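Local coordinates for protein isatin hydrolase (Ralstonia solanacearum, PDB 5NMP) that hydrolyses isatin by opening its lactam ring at a manganese-containing active site, at residues P175-Q179 with E180-W184; N200-A203 with G204-A208. All blocks are in the same frame, centred on the assembly; numbering follows the deposited sequence.

Interaction 1: P175-Q179 with E180-W184; sequences PGPTQ and EAVEW
Gln179 and Glu183, one helical turn apart, are joined twice. The backbone bond from Glu183 N to Gln179 O measures 2.9 Å, and outside it Gln179 NE2 donates to Glu183 OE2 at 3.0 Å. That second bond is asymmetric: Glu183 OE2 lies close to the plane of the Gln179 amide, whereas NE2 stands above the carboxylate, 50° out of its plane. The two flat groups are turned 73° against each other. With CG anti to the backbone N and the chain extended, Gln179 carries its amide along the outside of the helix to the end of Glu183.

Thr178 supplies the next pair of bonds. Its OG1 accepts from Ala181 N at 3.1 Å, while its carbonyl O takes Val182 N, also at 3.1 Å. A chi1 of 72° turns OG1 back over the first turn, where it meets an amide that has no earlier helical carbonyl to bond. Thr178 is therefore the N-cap of helix 179-187. The hydroxyl also makes a weak bond to the bent side chain of Glu180, with 3.5 Å between Thr178 OG1 and Glu180 OE1. A carboxylate at this helix end would be expected to interact favourably with the helix dipole.

On the buried side, the residue before the cap, Pro177, packs on the fourth residue after it, Val182, the pairing known as a hydrophobic staple. Pro177 CG rests 3.7 Å from Val182 CG2, with the ring and the valine branch crossing at a slant, and Pro177 CB lies 4.3 Å from Ala181 CB. Val182 is backed by Cys215 and Leu218 of helix 214-221, and Thr178 and Gly176 bond through their backbones to Leu127, in the strand paired with 176-177.

Interaction 2: N200-A203 with G204-A208; sequences NTDA and GQSYA
Ser206 grips the carbonyl of Ala203 with two donors. Its hydroxyl OG gives a bond to Ala203 O at 2.6 Å, and its backbone N gives another to the same Ala203 O at 3.0 Å. The two reach the oxygen differently: OG lies in the carbonyl plane, but the amide nitrogen sits above it, 55° out of plane. A chi1 of 69° holds OG between the backbone N and carbonyl carbon of Ser206, folded back over the turn, so that N and OG can address one acceptor together.

Closure of the chain is confirmed by the 5.3 Å separation of Ala203 CA and Ser206 CA. Gly204 and Gln205 occupy the two corner positions with backbone torsions of a type I beta turn. The serine hydroxyl also lies against the methylene of Asp202, with 3.6 Å between Ser206 OG and Asp202 CB.

Asp202 has its strongest polar partners on helix 214-221: OD1 accepts from the backbone N of Cys215, and OD2 is hydrogen-bonded to His216 ND1. The carboxylate thus ties this loop to the start of that helix, and a backbone bond between Ser206 and Tyr213 holds the turn to the residue just ahead of it. At the second corner of the turn, Gln205 points away from 200-203 and gives its NE2 to the backbone oxygens of Ala172 and Asp170.

Ahead of Asp202 the backbone is fixed by Asn200, whose OD1 takes Asp202 N at 2.9 Å from above the amide carbonyl plane, 60° out of it. The segment is thus an Asx turn followed by a type I beta turn with a serine doubly bonded to its first carbonyl; Asp202, the last residue of the Asx turn, has its side chain about 8 Å from that of the manganese ligand Asp82.

Overall arrangement
Interaction 1 precedes interaction 2 along the chain. Strand 193-195 of the nine-stranded mixed sheet lies between them, and the loop of interaction 2 then runs on to helix 214-221. Their centres are 11 Å apart, and they pack directly: Pro177 CD comes to 3.5 Å from Thr201 O, and Gly176 CA to 3.7 Å from Ala203 CB. Helix 214-221 touches both, meeting Val182 of the first and Asp202 of the second. Distances grade the two relative to the metal site: the Asp202 side chain is about 10 Å from the manganese, that of Pro177 about 14 Å, so the loop 200-208 is the nearer of the two to the active site.

Interaction 1: P175-Q179 with E180-W184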
loop_
_atom_site.group_PDB
_atom_site.type_symbol
_atom_site.label_atom_id
_atom_site.label_comp_id
_atom_site.label_asym_id
_atom_site.label_seq_id
_atom_site.Cartn_x
_atom_site.Cartn_y
_atom_site.Cartn_z
ATOM N N PRO A 175 1.284 -25.675 -7.205
ATOM C CA PRO A 175 0.646 -26.256 -6.018
ATOM C C PRO A 175 -0.547 -25.439 -5.525
ATOM O O PRO A 175 -0.722 -24.296 -5.945
ATOM C CB PRO A 175 1.776 -26.260 -4.984
ATOM C CG PRO A 175 2.680 -25.166 -5.414
ATOM C CD PRO A 175 2.634 -25.164 -6.912
ATOM N N GLY A 176 -1.355 -26.025 -4.646
ATOM C CA GLY A 176 -2.546 -25.362 -4.142
ATOM C C GLY A 176 -3.367 -26.240 -3.213
ATOM O O GLY A 176 -3.055 -27.416 -3.033
ATOM N N PRO A 177 -4.424 -25.672 -2.614
ATOM C CA PRO A 177 -5.260 -26.407 -1.660
ATOM C C PRO A 177 -6.350 -27.238 -2.330
ATOM O O PRO A 177 -6.826 -26.883 -3.407
ATOM C CB PRO A 177 -5.880 -25.290 -0.821
ATOM C CG PRO A 177 -6.010 -24.151 -1.784
ATOM C CD PRO A 177 -4.828 -24.257 -2.725
ATOM N N THR A 178 -6.734 -28.337 -1.692
ATOM C CA THR A 178 -7.889 -29.105 -2.137
ATOM C C THR A 178 -9.159 -28.355 -1.769
ATOM O O THR A 178 -9.122 -27.426 -0.961
ATOM C CB THR A 178 -7.933 -30.505 -1.504
ATOM O OG1 THR A 178 -8.286 -30.390 -0.118
ATOM C CG2 THR A 178 -6.587 -31.196 -1.638
ATOM N N GLN A 179 -10.283 -28.759 -2.350
ATOM C CA GLN A 179 -11.560 -28.145 -2.011
ATOM C C GLN A 179 -11.870 -28.326 -0.529
ATOM O O GLN A 179 -12.320 -27.394 0.136
ATOM C CB GLN A 179 -12.689 -28.730 -2.859
ATOM C CG GLN A 179 -14.066 -28.212 -2.473
ATOM C CD GLN A 179 -15.153 -28.698 -3.403
ATOM O OE1 GLN A 179 -14.943 -28.822 -4.608
ATOM N NE2 GLN A 179 -16.323 -28.985 -2.847
ATOM N N GLU A 180 -11.612 -29.523 -0.014
ATOM C CA GLU A 180 -11.880 -29.832 1.385
ATOM C C GLU A 180 -11.058 -28.947 2.318
ATOM O O GLU A 180 -11.548 -28.519 3.361
ATOM C CB GLU A 180 -11.600 -31.310 1.674
ATOM C CG GLU A 180 -12.552 -32.286 0.983
ATOM C CD GLU A 180 -12.237 -32.498 -0.496
ATOM O OE1 GLU A 180 -11.277 -31.879 -1.009
ATOM O OE2 GLU A 180 -12.951 -33.291 -1.148
ATOM N N ALA A 181 -9.816 -28.668 1.935
ATOM C CA ALA A 181 -8.949 -27.803 2.730
ATOM C C ALA A 181 -9.491 -26.376 2.770
ATOM O O ALA A 181 -9.512 -25.736 3.820
ATOM C CB ALA A 181 -7.535 -27.819 2.181
ATOM N N VAL A 182 -9.927 -25.884 1.616
ATOM C CA VAL A 182 -10.524 -24.560 1.529
ATOM C C VAL A 182 -11.788 -24.491 2.387
ATOM O O VAL A 182 -11.989 -23.529 3.130
ATOM C CB VAL A 182 -10.857 -24.186 0.069
ATOM C CG1 VAL A 182 -11.579 -22.847 0.005
ATOM C CG2 VAL A 182 -9.585 -24.143 -0.768
ATOM N N GLU A 183 -12.627 -25.520 2.295
ATOM C CA GLU A 183 -13.844 -25.595 3.101
ATOM C C GLU A 183 -13.535 -25.623 4.599
ATOM O O GLU A 183 -14.220 -24.979 5.393
ATOM C CB GLU A 183 -14.668 -26.828 2.714
ATOM C CG GLU A 183 -15.332 -26.728 1.352
ATOM C CD GLU A 183 -15.998 -28.024 0.919
ATOM O OE1 GLU A 183 -15.729 -29.079 1.535
ATOM O OE2 GLU A 183 -16.793 -27.983 -0.045
ATOM N N TRP A 184 -12.498 -26.365 4.976
ATOM C CA TRP A 184 -12.093 -26.485 6.374
ATOM C C TRP A 184 -11.570 -25.158 6.922
ATOM O O TRP A 184 -11.946 -24.738 8.017
ATOM C CB TRP A 184 -11.030 -27.579 6.521
ATOM C CG TRP A 184 -10.643 -27.890 7.934
ATOM C CD1 TRP A 184 -11.324 -28.677 8.813
ATOM C CD2 TRP A 184 -9.470 -27.441 8.622
ATOM N NE1 TRP A 184 -10.654 -28.740 10.011
ATOM C CE2 TRP A 184 -9.513 -27.990 9.921
ATOM C CE3 TRP A 184 -8.391 -26.624 8.270
ATOM C CZ2 TRP A 184 -8.519 -27.748 10.868
ATOM C CZ3 TRP A 184 -7.404 -26.387 9.211
ATOM C CH2 TRP A 184 -7.476 -26.946 10.496
#

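Interaction 2: N200-A203 with G204-A208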
loop_
_atom_site.group_PDB
_atom_site.type_symbol
_atom_site.label_atom_id
_atom_site.label_comp_id
_atom_site.label_asym_id
_atom_site.label_seq_id
_atom_site.Cartn_x
_atom_site.Cartn_y
_atom_site.Cartn_z
ATOM N N ASN A 200 -1.320 -17.712 -8.768
ATOM C CA ASN A 200 -2.688 -18.175 -8.545
ATOM C C ASN A 200 -2.842 -18.763 -7.141
ATOM O O ASN A 200 -1.994 -19.536 -6.700
ATOM C CB ASN A 200 -3.071 -19.209 -9.610
ATOM C CG ASN A 200 -4.569 -19.481 -9.665
ATOM O OD1 ASN A 200 -5.314 -19.146 -8.743
ATOM N ND2 ASN A 200 -5.013 -20.109 -10.751
ATOM N N THR A 201 -3.909 -18.397 -6.433
ATOM C CA THR A 201 -4.145 -18.958 -5.101
ATOM C C THR A 201 -4.576 -20.410 -5.211
ATOM O O THR A 201 -4.381 -21.196 -4.287
ATOM C CB THR A 201 -5.217 -18.186 -4.307
ATOM O OG1 THR A 201 -6.436 -18.145 -5.060
ATOM C CG2 THR A 201 -4.751 -16.771 -4.001
ATOM N N ASP A 202 -5.168 -20.756 -6.347
ATOM C CA ASP A 202 -5.587 -22.125 -6.607
ATOM C C ASP A 202 -4.492 -22.925 -7.286
ATOM O O ASP A 202 -3.606 -22.361 -7.927
ATOM C CB ASP A 202 -6.843 -22.147 -7.474
ATOM C CG ASP A 202 -8.098 -21.907 -6.676
ATOM O OD1 ASP A 202 -8.541 -22.850 -5.988
ATOM O OD2 ASP A 202 -8.642 -20.785 -6.737
ATOM N N ALA A 203 -4.560 -24.244 -7.140
ATOM C CA ALA A 203 -3.687 -25.133 -7.890
ATOM C C ALA A 203 -4.016 -24.997 -9.367
ATOM O O ALA A 203 -5.184 -24.926 -9.742
ATOM C CB ALA A 203 -3.850 -26.568 -7.427
ATOM N N GLY A 204 -2.980 -24.946 -10.199
ATOM C CA GLY A 204 -3.151 -24.726 -11.624
ATOM C C GLY A 204 -4.094 -25.710 -12.288
ATOM O O GLY A 204 -4.864 -25.342 -13.174
ATOM N N GLN A 205 -4.046 -26.961 -11.844
ATOM C CA GLN A 205 -4.825 -28.022 -12.467
ATOM C C GLN A 205 -6.251 -28.108 -11.929
ATOM O O GLN A 205 -7.030 -28.960 -12.357
ATOM C CB GLN A 205 -4.118 -29.366 -12.284
ATOM C CG GLN A 205 -2.834 -29.487 -13.079
ATOM C CD GLN A 205 -3.072 -29.432 -14.574
ATOM O OE1 GLN A 205 -3.580 -30.383 -15.169
ATOM N NE2 GLN A 205 -2.712 -28.313 -15.188
ATOM N N SER A 206 -6.599 -27.219 -11.004
ATOM C CA SER A 206 -7.919 -27.253 -10.382
ATOM C C SER A 206 -8.997 -26.658 -11.283
ATOM O O SER A 206 -10.158 -26.558 -10.890
ATOM C CB SER A 206 -7.900 -26.512 -9.048
ATOM O OG SER A 206 -7.735 -25.120 -9.246
ATOM N N TYR A 207 -8.613 -26.264 -12.491
ATOM C CA TYR A 207 -9.569 -25.758 -13.465
ATOM C C TYR A 207 -10.479 -26.885 -13.942
ATOM O O TYR A 207 -11.547 -26.641 -14.505
ATOM C CB TYR A 207 -8.844 -25.130 -14.660
ATOM C CG TYR A 207 -8.205 -26.154 -15.569
ATOM C CD1 TYR A 207 -8.846 -26.586 -16.725
ATOM C CD2 TYR A 207 -6.967 -26.705 -15.262
ATOM C CE1 TYR A 207 -8.266 -27.531 -17.553
ATOM C CE2 TYR A 207 -6.380 -27.650 -16.083
ATOM C CZ TYR A 207 -7.032 -28.060 -17.226
ATOM O OH TYR A 207 -6.446 -29.002 -18.042
ATOM N N ALA A 208 -10.039 -28.120 -13.718
ATOM C CA ALA A 208 -10.732 -29.294 -14.235
ATOM C C ALA A 208 -11.431 -30.094 -13.136
ATOM O O ALA A 208 -12.077 -31.102 -13.414
ATOM C CB ALA A 208 -9.756 -30.179 -14.986
#